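Side-chain contacts in uncharacterized protein Cgl0159 (PDB 3FOK), which is of unknown function but adopts a TIM-barrel fold, an architecture widespread among enzymes, and packs against further copies of itself: residues 13-18 against 68-73; 50-55 against 64-69; 84-89 against 294-299; 253-258 against 288-293. All coordinates share one frame; numbering follows the deposited sequence.

Contact 1 (13-18 against 68-73); sequences ALRRMR and NRYELL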
loop_
_atom_site.group_PDB
_atom_site.type_symbol
_atom_site.label_atom_id
_atom_site.label_comp_id
_atom_site.label_asym_id
_atom_site.label_seq_id
_atom_site.Cartn_x
_atom_site.Cartn_y
_atom_site.Cartn_z
ATOM N N ALA A 13 -33.562 26.450 -4.970
ATOM C CA ALA A 13 -32.441 26.907 -5.779
ATOM C C ALA A 13 -31.195 26.063 -5.512
ATOM O O ALA A 13 -30.465 25.722 -6.443
ATOM C CB ALA A 13 -32.154 28.376 -5.486
ATOM N N LEU A 14 -30.953 25.732 -4.242
ATOM C CA LEU A 14 -29.799 24.917 -3.854
ATOM C C LEU A 14 -29.877 23.540 -4.497
ATOM O O LEU A 14 -28.943 23.111 -5.165
ATOM C CB LEU A 14 -29.736 24.772 -2.327
ATOM C CG LEU A 14 -28.810 23.723 -1.686
ATOM C CD1 LEU A 14 -27.357 23.964 -2.063
ATOM C CD2 LEU A 14 -28.971 23.781 -0.175
ATOM N N ARG A 15 -30.991 22.848 -4.284
ATOM C CA ARG A 15 -31.185 21.524 -4.868
ATOM C C ARG A 15 -31.058 21.641 -6.373
ATOM O O ARG A 15 -30.350 20.871 -7.024
ATOM C CB ARG A 15 -32.582 20.978 -4.560
ATOM C CG ARG A 15 -32.808 20.466 -3.156
ATOM C CD ARG A 15 -34.107 19.667 -3.112
ATOM N NE ARG A 15 -35.278 20.486 -3.409
ATOM C CZ ARG A 15 -36.002 21.112 -2.489
ATOM N NH1 ARG A 15 -35.679 21.014 -1.207
ATOM N NH2 ARG A 15 -37.051 21.838 -2.848
ATOM N N ARG A 16 -31.770 22.619 -6.914
ATOM C CA ARG A 16 -31.788 22.867 -8.341
ATOM C C ARG A 16 -30.409 23.244 -8.862
ATOM O O ARG A 16 -30.097 23.020 -10.025
ATOM C CB ARG A 16 -32.796 23.971 -8.646
ATOM C CG ARG A 16 -33.107 24.146 -10.106
ATOM C CD ARG A 16 -34.317 25.045 -10.296
ATOM N NE ARG A 16 -35.546 24.439 -9.786
ATOM C CZ ARG A 16 -36.764 24.814 -10.165
ATOM N NH1 ARG A 16 -36.910 25.792 -11.054
ATOM N NH2 ARG A 16 -37.836 24.211 -9.666
HETATM N N MSE A 17 -29.571 23.803 -7.996
HETATM C CA MSE A 17 -28.232 24.190 -8.420
HETATM C C MSE A 17 -27.347 22.956 -8.559
HETATM O O MSE A 17 -26.742 22.735 -9.609
HETATM C CB MSE A 17 -27.599 25.159 -7.422
HETATM C CG MSE A 17 -26.311 25.774 -7.942
HETATM SE SE MSE A 17 -25.269 26.708 -6.605
HETATM C CE MSE A 17 -26.396 28.267 -6.363
ATOM N N ARG A 18 -27.278 22.160 -7.496
ATOM C CA ARG A 18 -26.474 20.944 -7.488
ATOM C C ARG A 18 -26.796 20.059 -8.687
ATOM O O ARG A 18 -25.914 19.404 -9.250
ATOM C CB ARG A 18 -26.730 20.148 -6.209
ATOM C CG ARG A 18 -26.069 20.701 -4.957
ATOM C CD ARG A 18 -26.502 19.895 -3.737
ATOM N NE ARG A 18 -25.498 19.910 -2.681
ATOM C CZ ARG A 18 -24.313 19.312 -2.769
ATOM N NH1 ARG A 18 -23.982 18.647 -3.870
ATOM N NH2 ARG A 18 -23.459 19.379 -1.755
ATOM N N ASN A 68 -32.344 15.130 9.676
ATOM C CA ASN A 68 -32.983 16.030 8.724
ATOM C C ASN A 68 -31.965 17.098 8.336
ATOM O O ASN A 68 -31.700 18.025 9.102
ATOM C CB ASN A 68 -34.222 16.671 9.356
ATOM C CG ASN A 68 -34.970 17.576 8.395
ATOM O OD1 ASN A 68 -36.195 17.698 8.471
ATOM N ND2 ASN A 68 -34.237 18.224 7.493
ATOM N N ARG A 69 -31.400 16.960 7.142
ATOM C CA ARG A 69 -30.393 17.891 6.660
ATOM C C ARG A 69 -30.908 19.316 6.468
ATOM O O ARG A 69 -30.160 20.280 6.662
ATOM C CB ARG A 69 -29.785 17.365 5.354
ATOM C CG ARG A 69 -28.697 18.252 4.762
ATOM C CD ARG A 69 -27.493 18.422 5.699
ATOM N NE ARG A 69 -26.415 17.466 5.439
ATOM C CZ ARG A 69 -26.199 16.360 6.146
ATOM N NH1 ARG A 69 -26.987 16.051 7.171
ATOM N NH2 ARG A 69 -25.180 15.566 5.836
ATOM N N TYR A 70 -32.175 19.460 6.093
ATOM C CA TYR A 70 -32.736 20.792 5.895
ATOM C C TYR A 70 -32.813 21.559 7.209
ATOM O O TYR A 70 -32.537 22.757 7.250
ATOM C CB TYR A 70 -34.113 20.694 5.247
ATOM C CG TYR A 70 -34.043 20.267 3.799
ATOM C CD1 TYR A 70 -33.778 21.195 2.792
ATOM C CD2 TYR A 70 -34.192 18.927 3.441
ATOM C CE1 TYR A 70 -33.664 20.794 1.460
ATOM C CE2 TYR A 70 -34.077 18.519 2.120
ATOM C CZ TYR A 70 -33.812 19.453 1.136
ATOM O OH TYR A 70 -33.692 19.044 -0.171
ATOM N N GLU A 71 -33.175 20.872 8.288
ATOM C CA GLU A 71 -33.251 21.530 9.588
ATOM C C GLU A 71 -31.842 21.792 10.095
ATOM O O GLU A 71 -31.592 22.797 10.751
ATOM C CB GLU A 71 -33.993 20.666 10.610
ATOM C CG GLU A 71 -35.383 20.244 10.202
ATOM C CD GLU A 71 -36.182 19.696 11.371
ATOM O OE1 GLU A 71 -35.564 19.131 12.301
ATOM O OE2 GLU A 71 -37.427 19.820 11.352
ATOM N N LEU A 72 -30.925 20.881 9.792
ATOM C CA LEU A 72 -29.542 21.036 10.220
ATOM C C LEU A 72 -29.016 22.332 9.620
ATOM O O LEU A 72 -28.404 23.143 10.310
ATOM C CB LEU A 72 -28.688 19.864 9.731
ATOM C CG LEU A 72 -27.398 19.537 10.499
ATOM C CD1 LEU A 72 -26.513 18.661 9.627
ATOM C CD2 LEU A 72 -26.652 20.807 10.877
ATOM N N LEU A 73 -29.271 22.527 8.329
ATOM C CA LEU A 73 -28.826 23.730 7.640
ATOM C C LEU A 73 -29.477 24.983 8.220
ATOM O O LEU A 73 -28.819 26.013 8.364
ATOM C CB LEU A 73 -29.117 23.618 6.138
ATOM C CG LEU A 73 -28.271 22.587 5.371
ATOM C CD1 LEU A 73 -28.752 22.478 3.930
ATOM C CD2 LEU A 73 -26.810 22.995 5.415
#

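Contact 2 (50-55 against 64-69); sequences DHPARG and TAMANR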
loop_
_atom_site.group_PDB
_atom_site.type_symbol
_atom_site.label_atom_id
_atom_site.label_comp_id
_atom_site.label_asym_id
_atom_site.label_seq_id
_atom_site.Cartn_x
_atom_site.Cartn_y
_atom_site.Cartn_z
ATOM N N ASP A 50 -20.015 18.263 11.712
ATOM C CA ASP A 50 -19.440 17.206 10.884
ATOM C C ASP A 50 -19.763 15.809 11.417
ATOM O O ASP A 50 -19.175 14.818 10.973
ATOM C CB ASP A 50 -17.914 17.367 10.768
ATOM C CG ASP A 50 -17.204 17.238 12.101
ATOM O OD1 ASP A 50 -15.999 16.916 12.098
ATOM O OD2 ASP A 50 -17.840 17.468 13.149
ATOM N N HIS A 51 -20.706 15.733 12.352
ATOM C CA HIS A 51 -21.089 14.460 12.956
ATOM C C HIS A 51 -21.830 13.479 12.038
ATOM O O HIS A 51 -21.524 12.285 12.023
ATOM C CB HIS A 51 -21.951 14.702 14.198
ATOM C CG HIS A 51 -21.465 15.816 15.065
ATOM N ND1 HIS A 51 -21.523 17.138 14.680
ATOM C CD2 HIS A 51 -20.925 15.811 16.310
ATOM C CE1 HIS A 51 -21.043 17.899 15.648
ATOM N NE2 HIS A 51 -20.673 17.117 16.647
ATOM N N PRO A 52 -22.823 13.962 11.273
ATOM C CA PRO A 52 -23.576 13.073 10.381
ATOM C C PRO A 52 -22.706 12.159 9.520
ATOM O O PRO A 52 -22.925 10.947 9.470
ATOM C CB PRO A 52 -24.393 14.047 9.539
ATOM C CG PRO A 52 -24.644 15.171 10.488
ATOM C CD PRO A 52 -23.287 15.354 11.131
ATOM N N ALA A 53 -21.723 12.751 8.849
ATOM C CA ALA A 53 -20.817 12.016 7.973
ATOM C C ALA A 53 -20.109 10.859 8.672
ATOM O O ALA A 53 -19.594 9.955 8.023
ATOM C CB ALA A 53 -19.789 12.971 7.383
ATOM N N ARG A 54 -20.084 10.891 9.997
ATOM C CA ARG A 54 -19.432 9.838 10.759
ATOM C C ARG A 54 -20.462 8.828 11.263
ATOM O O ARG A 54 -20.138 7.917 12.028
ATOM C CB ARG A 54 -18.664 10.442 11.935
ATOM C CG ARG A 54 -17.676 9.484 12.540
ATOM C CD ARG A 54 -17.024 10.033 13.790
ATOM N NE ARG A 54 -16.841 8.943 14.740
ATOM C CZ ARG A 54 -17.664 8.691 15.749
ATOM N NH1 ARG A 54 -18.721 9.461 15.953
ATOM N NH2 ARG A 54 -17.450 7.644 16.532
ATOM N N GLY A 55 -21.704 9.000 10.821
ATOM C CA GLY A 55 -22.771 8.104 11.225
ATOM C C GLY A 55 -23.281 8.370 12.631
ATOM O O GLY A 55 -23.804 7.465 13.287
ATOM N N THR A 64 -33.814 11.045 14.713
ATOM C CA THR A 64 -33.947 12.462 14.394
ATOM C C THR A 64 -32.731 13.223 14.918
ATOM O O THR A 64 -31.791 12.625 15.442
ATOM C CB THR A 64 -35.230 13.022 15.007
ATOM N N ALA A 65 -32.761 14.544 14.792
ATOM C CA ALA A 65 -31.649 15.370 15.232
ATOM C C ALA A 65 -30.502 15.077 14.279
ATOM O O ALA A 65 -29.882 14.020 14.347
ATOM C CB ALA A 65 -31.256 15.020 16.667
HETATM N N MSE A 66 -30.240 16.018 13.381
HETATM C CA MSE A 66 -29.173 15.893 12.393
HETATM C C MSE A 66 -29.576 15.006 11.222
HETATM O O MSE A 66 -29.031 15.137 10.127
HETATM C CB MSE A 66 -27.890 15.372 13.053
HETATM C CG MSE A 66 -27.509 16.165 14.304
HETATM SE SE MSE A 66 -25.631 16.157 14.775
HETATM C CE MSE A 66 -25.107 17.785 13.869
ATOM N N ALA A 67 -30.537 14.113 11.442
ATOM C CA ALA A 67 -31.007 13.233 10.375
ATOM C C ALA A 67 -31.637 14.080 9.274
ATOM O O ALA A 67 -31.484 13.794 8.090
ATOM C CB ALA A 67 -32.027 12.235 10.919
ATOM N N ASN A 68 -32.344 15.130 9.676
ATOM C CA ASN A 68 -32.983 16.030 8.724
ATOM C C ASN A 68 -31.965 17.098 8.336
ATOM O O ASN A 68 -31.700 18.025 9.102
ATOM C CB ASN A 68 -34.222 16.671 9.356
ATOM C CG ASN A 68 -34.970 17.576 8.395
ATOM O OD1 ASN A 68 -36.195 17.698 8.471
ATOM N ND2 ASN A 68 -34.237 18.224 7.493
ATOM N N ARG A 69 -31.400 16.960 7.142
ATOM C CA ARG A 69 -30.393 17.891 6.660
ATOM C C ARG A 69 -30.908 19.316 6.468
ATOM O O ARG A 69 -30.160 20.280 6.662
ATOM C CB ARG A 69 -29.785 17.365 5.354
ATOM C CG ARG A 69 -28.697 18.252 4.762
ATOM C CD ARG A 69 -27.493 18.422 5.699
ATOM N NE ARG A 69 -26.415 17.466 5.439
ATOM C CZ ARG A 69 -26.199 16.360 6.146
ATOM N NH1 ARG A 69 -26.987 16.051 7.171
ATOM N NH2 ARG A 69 -25.180 15.566 5.836
#

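Contact 3 (84-89 against 294-299); sequences GVDGVL and LVHTDI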
loop_
_atom_site.group_PDB
_atom_site.type_symbol
_atom_site.label_atom_id
_atom_site.label_comp_id
_atom_site.label_asym_id
_atom_site.label_seq_id
_atom_site.Cartn_x
_atom_site.Cartn_y
_atom_site.Cartn_z
ATOM N N GLY A 84 -20.841 37.276 16.684
ATOM C CA GLY A 84 -19.927 36.533 17.530
ATOM C C GLY A 84 -19.466 35.204 16.958
ATOM O O GLY A 84 -18.428 34.689 17.370
ATOM N N VAL A 85 -20.224 34.635 16.024
ATOM C CA VAL A 85 -19.829 33.359 15.428
ATOM C C VAL A 85 -18.893 33.607 14.245
ATOM O O VAL A 85 -19.297 34.128 13.204
ATOM C CB VAL A 85 -21.060 32.525 14.969
ATOM C CG1 VAL A 85 -22.010 32.328 16.133
ATOM C CG2 VAL A 85 -21.769 33.208 13.814
ATOM N N ASP A 86 -17.635 33.227 14.420
ATOM C CA ASP A 86 -16.621 33.428 13.398
ATOM C C ASP A 86 -16.652 32.435 12.249
ATOM O O ASP A 86 -16.193 32.746 11.152
ATOM C CB ASP A 86 -15.240 33.410 14.049
ATOM C CG ASP A 86 -15.100 34.464 15.124
ATOM O OD1 ASP A 86 -15.048 35.664 14.777
ATOM O OD2 ASP A 86 -15.055 34.090 16.314
ATOM N N GLY A 87 -17.181 31.242 12.487
ATOM C CA GLY A 87 -17.210 30.271 11.414
ATOM C C GLY A 87 -17.877 28.944 11.708
ATOM O O GLY A 87 -18.519 28.752 12.745
ATOM N N VAL A 88 -17.696 28.014 10.781
ATOM C CA VAL A 88 -18.293 26.694 10.888
ATOM C C VAL A 88 -17.329 25.576 10.504
ATOM O O VAL A 88 -16.435 25.764 9.680
ATOM C CB VAL A 88 -19.553 26.612 9.989
ATOM C CG1 VAL A 88 -19.211 27.083 8.581
ATOM C CG2 VAL A 88 -20.089 25.195 9.952
ATOM N N LEU A 89 -17.514 24.418 11.131
ATOM C CA LEU A 89 -16.704 23.237 10.858
ATOM C C LEU A 89 -17.623 22.190 10.261
ATOM O O LEU A 89 -18.627 21.822 10.866
ATOM C CB LEU A 89 -16.085 22.678 12.145
ATOM C CG LEU A 89 -15.749 21.178 12.123
ATOM C CD1 LEU A 89 -14.830 20.857 10.953
ATOM C CD2 LEU A 89 -15.104 20.780 13.439
ATOM N N LEU A 294 -19.524 34.655 25.475
ATOM C CA LEU A 294 -18.605 34.028 26.415
ATOM C C LEU A 294 -17.212 34.062 25.786
ATOM O O LEU A 294 -16.204 34.159 26.482
ATOM C CB LEU A 294 -19.042 32.583 26.668
ATOM C CG LEU A 294 -19.055 32.049 28.102
ATOM C CD1 LEU A 294 -19.643 33.078 29.058
ATOM C CD2 LEU A 294 -19.872 30.765 28.135
ATOM N N VAL A 295 -17.180 33.995 24.457
ATOM C CA VAL A 295 -15.937 34.012 23.689
ATOM C C VAL A 295 -15.528 35.439 23.332
ATOM O O VAL A 295 -14.387 35.842 23.563
ATOM C CB VAL A 295 -16.081 33.183 22.389
ATOM C CG1 VAL A 295 -14.827 33.309 21.546
ATOM C CG2 VAL A 295 -16.342 31.723 22.732
ATOM N N HIS A 296 -16.454 36.194 22.750
ATOM C CA HIS A 296 -16.184 37.583 22.397
ATOM C C HIS A 296 -16.943 38.462 23.376
ATOM O O HIS A 296 -18.109 38.790 23.160
ATOM C CB HIS A 296 -16.632 37.890 20.967
ATOM C CG HIS A 296 -15.768 37.262 19.921
ATOM N ND1 HIS A 296 -15.990 35.987 19.441
ATOM C CD2 HIS A 296 -14.652 37.707 19.309
ATOM C CE1 HIS A 296 -15.040 35.679 18.580
ATOM N NE2 HIS A 296 -14.213 36.699 18.479
ATOM N N THR A 297 -16.272 38.832 24.461
ATOM C CA THR A 297 -16.886 39.655 25.489
ATOM C C THR A 297 -17.199 41.065 24.997
ATOM O O THR A 297 -17.278 42.004 25.784
ATOM C CB THR A 297 -15.990 39.723 26.743
ATOM O OG1 THR A 297 -14.730 40.309 26.401
ATOM C CG2 THR A 297 -15.756 38.324 27.300
ATOM N N ASP A 298 -17.379 41.201 23.685
ATOM C CA ASP A 298 -17.706 42.479 23.060
ATOM C C ASP A 298 -16.969 43.684 23.636
ATOM O O ASP A 298 -17.582 44.728 23.859
ATOM C CB ASP A 298 -19.213 42.737 23.159
ATOM C CG ASP A 298 -20.005 42.000 22.097
ATOM O OD1 ASP A 298 -19.874 42.356 20.905
ATOM O OD2 ASP A 298 -20.762 41.070 22.450
ATOM N N ILE A 299 -15.665 43.557 23.874
ATOM C CA ILE A 299 -14.906 44.683 24.420
ATOM C C ILE A 299 -14.598 45.732 23.352
ATOM O O ILE A 299 -15.077 45.571 22.208
ATOM C CB ILE A 299 -13.568 44.234 25.079
ATOM C CG1 ILE A 299 -13.328 42.735 24.863
ATOM C CG2 ILE A 299 -13.596 44.565 26.566
ATOM C CD1 ILE A 299 -12.031 42.226 25.483
#

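Contact 4 (253-258 against 288-293); sequences ATFASW and VDTAAR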
loop_
_atom_site.group_PDB
_atom_site.type_symbol
_atom_site.label_atom_id
_atom_site.label_comp_id
_atom_site.label_asym_id
_atom_site.label_seq_id
_atom_site.Cartn_x
_atom_site.Cartn_y
_atom_site.Cartn_z
ATOM N N ALA A 253 -24.354 24.754 34.168
ATOM C CA ALA A 253 -23.092 24.236 34.679
ATOM C C ALA A 253 -22.101 24.084 33.529
ATOM O O ALA A 253 -20.908 24.355 33.686
ATOM C CB ALA A 253 -23.316 22.891 35.360
ATOM N N THR A 254 -22.606 23.651 32.376
ATOM C CA THR A 254 -21.770 23.465 31.195
ATOM C C THR A 254 -21.133 24.785 30.770
ATOM O O THR A 254 -19.918 24.864 30.585
ATOM C CB THR A 254 -22.591 22.899 30.012
ATOM O OG1 THR A 254 -23.128 21.619 30.368
ATOM C CG2 THR A 254 -21.719 22.748 28.779
ATOM N N PHE A 255 -21.957 25.819 30.614
ATOM C CA PHE A 255 -21.464 27.133 30.215
ATOM C C PHE A 255 -20.442 27.672 31.214
ATOM O O PHE A 255 -19.484 28.347 30.833
ATOM C CB PHE A 255 -22.627 28.122 30.087
ATOM C CG PHE A 255 -23.414 27.974 28.817
ATOM C CD1 PHE A 255 -22.825 28.236 27.586
ATOM C CD2 PHE A 255 -24.745 27.573 28.852
ATOM C CE1 PHE A 255 -23.550 28.102 26.402
ATOM C CE2 PHE A 255 -25.481 27.436 27.673
ATOM C CZ PHE A 255 -24.882 27.701 26.447
ATOM N N ALA A 256 -20.646 27.366 32.491
ATOM C CA ALA A 256 -19.746 27.826 33.540
ATOM C C ALA A 256 -18.361 27.199 33.414
ATOM O O ALA A 256 -17.352 27.874 33.612
ATOM C CB ALA A 256 -20.340 27.513 34.911
ATOM N N SER A 257 -18.312 25.910 33.092
ATOM C CA SER A 257 -17.032 25.226 32.948
ATOM C C SER A 257 -16.256 25.793 31.761
ATOM O O SER A 257 -15.029 25.897 31.808
ATOM C CB SER A 257 -17.247 23.723 32.766
ATOM O OG SER A 257 -18.014 23.450 31.608
ATOM N N TRP A 258 -16.972 26.159 30.702
ATOM C CA TRP A 258 -16.341 26.734 29.519
ATOM C C TRP A 258 -15.759 28.090 29.888
ATOM O O TRP A 258 -14.613 28.401 29.560
ATOM C CB TRP A 258 -17.364 26.926 28.394
ATOM C CG TRP A 258 -17.958 25.663 27.853
ATOM C CD1 TRP A 258 -17.647 24.385 28.214
ATOM C CD2 TRP A 258 -18.969 25.561 26.842
ATOM N NE1 TRP A 258 -18.402 23.493 27.492
ATOM C CE2 TRP A 258 -19.221 24.187 26.642
ATOM C CE3 TRP A 258 -19.683 26.498 26.084
ATOM C CZ2 TRP A 258 -20.159 23.726 25.716
ATOM C CZ3 TRP A 258 -20.620 26.036 25.160
ATOM C CH2 TRP A 258 -20.847 24.662 24.985
ATOM N N VAL A 288 -26.581 29.976 21.179
ATOM C CA VAL A 288 -25.438 30.503 20.447
ATOM C C VAL A 288 -24.968 31.867 20.973
ATOM O O VAL A 288 -23.766 32.143 20.983
ATOM C CB VAL A 288 -25.748 30.607 18.934
ATOM C CG1 VAL A 288 -24.534 31.134 18.185
ATOM C CG2 VAL A 288 -26.138 29.237 18.392
ATOM N N ASP A 289 -25.903 32.713 21.412
ATOM C CA ASP A 289 -25.534 34.028 21.941
ATOM C C ASP A 289 -24.759 33.892 23.245
ATOM O O ASP A 289 -23.764 34.583 23.461
ATOM C CB ASP A 289 -26.772 34.891 22.191
ATOM C CG ASP A 289 -27.396 35.405 20.908
ATOM O OD1 ASP A 289 -26.643 35.824 20.001
ATOM O OD2 ASP A 289 -28.642 35.408 20.811
ATOM N N THR A 290 -25.233 33.006 24.116
ATOM C CA THR A 290 -24.582 32.763 25.395
ATOM C C THR A 290 -23.118 32.444 25.121
ATOM O O THR A 290 -22.213 33.143 25.593
ATOM C CB THR A 290 -25.215 31.565 26.118
ATOM O OG1 THR A 290 -26.596 31.840 26.379
ATOM C CG2 THR A 290 -24.496 31.291 27.428
ATOM N N ALA A 291 -22.904 31.382 24.348
ATOM C CA ALA A 291 -21.566 30.941 23.984
ATOM C C ALA A 291 -20.796 32.085 23.326
ATOM O O ALA A 291 -19.636 32.345 23.661
ATOM C CB ALA A 291 -21.654 29.752 23.034
ATOM N N ALA A 292 -21.451 32.765 22.390
ATOM C CA ALA A 292 -20.834 33.873 21.680
ATOM C C ALA A 292 -20.314 34.950 22.625
ATOM O O ALA A 292 -19.160 35.368 22.531
ATOM C CB ALA A 292 -21.830 34.481 20.707
ATOM N N ARG A 293 -21.173 35.399 23.534
ATOM C CA ARG A 293 -20.807 36.447 24.479
ATOM C C ARG A 293 -19.853 35.939 25.554
ATOM O O ARG A 293 -19.407 36.695 26.419
ATOM C CB ARG A 293 -22.079 37.053 25.088
ATOM C CG ARG A 293 -22.925 37.788 24.029
ATOM C CD ARG A 293 -24.296 38.252 24.526
ATOM N NE ARG A 293 -25.136 37.147 24.986
ATOM C CZ ARG A 293 -26.445 37.235 25.208
ATOM N NH1 ARG A 293 -27.084 38.384 25.007
ATOM N NH2 ARG A 293 -27.117 36.175 25.645
#

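Contact 1 (13-18 against 68-73)
Arg-15 and Tyr-70 make the polar half of the contact between helix 8-20 and helix 69-81. Arg-15 NH1 donates to Tyr-70 OH at 3.0 Å, with a nearly straight N-H...O angle of 164°, and the phenolic oxygen lies at the edge of the guanidinium, close to its plane. The two side chains cross at about a right angle, and guanidinium and ring are turned 63° against each other. CG and CD already pass close to the tyrosine oxygen, and the bend at chi3 (-64°) turns the guanidinium so that NH1 also reaches it. The other end of the guanidinium is occupied as well: NH2 forms a salt bridge with Glu-12, one turn earlier in the helix, and this second partner helps to fix its rotation.

The apolar half is smaller. Leu-14 and Leu-73 both point into the gap between the helices, and their methyls meet at 4.3 Å from Leu-14 CD2 to Leu-73 CD1. The backbones stay well apart, with the CA atoms of Arg-15 and Tyr-70 10.9 Å from each other, and long side chains do the bridging. Phe-11 meets the Tyr-70 ring edge-to-face, while a neighbouring subunit packs its Thr-236 on Tyr-70 and its Gly-266 on Arg-15.

Helix 69-81 is the connection of the beta-alpha-beta crossover between parallel strands 44-48 and 87-90 of the TIM barrel, and helix 8-20 is an N-terminal addition laid against this outer helix.

Contact 2 (50-55 against 64-69)
Met-66, modelled as selenomethionine, reaches across to His-51 and Pro-52 and carries the closely packed part of the contact. Its SE sits 4.6 Å from the centroid of the His-51 ring, 37° off the ring normal, an oblique approach. The bend at chi3 (94°) turns CE back toward the first segment, where it comes 3.7 Å from His-51 ND1 and 4.1 Å from Pro-52 CD. Met-66 CB adds a further touch, 4.1 Å from Pro-52 CG, so the proline ring is met by both the root and the tip of the same side chain, which it crosses at about a right angle. Pro-52 and Met-66 are buried, and their CA atoms are 6.6 Å apart.

Beside this close packing the fit is looser. Arg-69 brings its guanidinium obliquely to Pro-52, with NH1 4.0 Å from CB; this is packing alone, since the charge of Arg-69 is directed to Asp-93 through NH2. The carbonyl oxygen of Met-66 lies in the guanidinium plane, at its edge. No hydrogen bond spans the two segments. His-51 remains partly exposed, and the carboxylate of Asp-50 stands near the rim of one face of its imidazole, with OD2 4.0 Å above the plane.

The 3-10 turn 52-54 is closed by Arg-54 N to His-51 O at 2.8 Å. Both segments belong to the loop between strand 44-48 and helix 69-81, at the C-terminal end of a barrel strand, where TIM-barrel enzymes usually place their active sites; no such site has been established here.

Contact 3 (84-89 against 294-299)
The backbones draw nearest where Gly-84, in the lead-in to strand 87-90, faces His-296 just past the end of helix 284-295, with 6.2 Å between their CA atoms. His-296 contributes about half of the buried surface. Its CG stands beside the backbone N (chi1 -72°), which sends the imidazole toward the other segment; there ND1 lies 3.5 Å from the carbonyl oxygen of Gly-84. Asp-86 comes to meet the ring from the opposite direction, its carboxylate plane turned 58° from the imidazole. His-296 NE2 is 3.5 Å from Asp-86 OD2, but the angle is poor and the pair is not a hydrogen bond. The still shorter approach of OD2 to CE1 is a clash in the model, so the relative placement of ring and carboxylate, including the approach of OD2 to the ring edge, is doubtful.

Both groups have their main polar partners beyond these two segments. Asp-86 OD1 forms a salt bridge with Arg-35, OD2 accepts from the backbone N of Phe-45, and His-296 NE2 donates weakly to Lys-43 O. The carboxylate is thus tied to Arg-35 and to strand 44-48; its charge is probably largely balanced by the arginine, and any effect on the imidazole is likely to be modestly electrostatic.

Contact 4 (253-258 against 288-293)
The Phe-255 ring takes the methyl of Thr-290 squarely on one face: CG2 lies 3.5 Å from the ring centroid, 13° off the normal, a CH-pi contact. The indole of Trp-258 is met differently. Ala-291 CB approaches its edge, near the plane, 4.4 Å from CZ3, while Thr-254 CG2, from its own helix, covers one face toward the rim.

Ala-291 CB touches both aromatic residues, lying 4.2 Å from Phe-255 CE1 as well. Thr-290 is turned so that CG2 is anti to the backbone N and OG1 stands beside it (chi1 -61°); the methyl is given to the phenyl ring and the hydroxyl is left to bond the carbonyl oxygen of Ala-286, one turn back. Across the interface there is no hydrogen bond.

The segment axes run 10.9 Å apart at closest approach and nearly parallel, crossing at -20°. Helices 252-261 and 284-295 are the last two on the outside of the TIM barrel, joined through strand 267-272. On the barrel side, Trp-258 packs on Leu-270 and Val-272 of that strand, and Ala-291 reaches Phe-45 of strand 44-48, beside which strand 267-272 closes the barrel.

How the contacts relate
The four contacts fall into two pairs. Contacts 1 and 2 share Asn-68 and Arg-69, have centres about 14 Å apart, touch through Leu-72 CD1 and Pro-52 CG (4.1 Å), and both border a second subunit. Contacts 3 and 4 both use helix 284-295; their centres are about 11 Å apart, and Val-85 CG1 meets Val-288 CG1 at 3.5 Å. Between the pairs, contact 2 touches contact 3 where Asp-50 OD1 nears Leu-89 CD2 (4.2 Å), whereas contacts 1 and 4 lie about 29 Å apart between centres. Contact 2 is at the C-terminal end of strand 44-48 and contact 3 at the start of strand 87-90, thus toward opposite ends of the barrel.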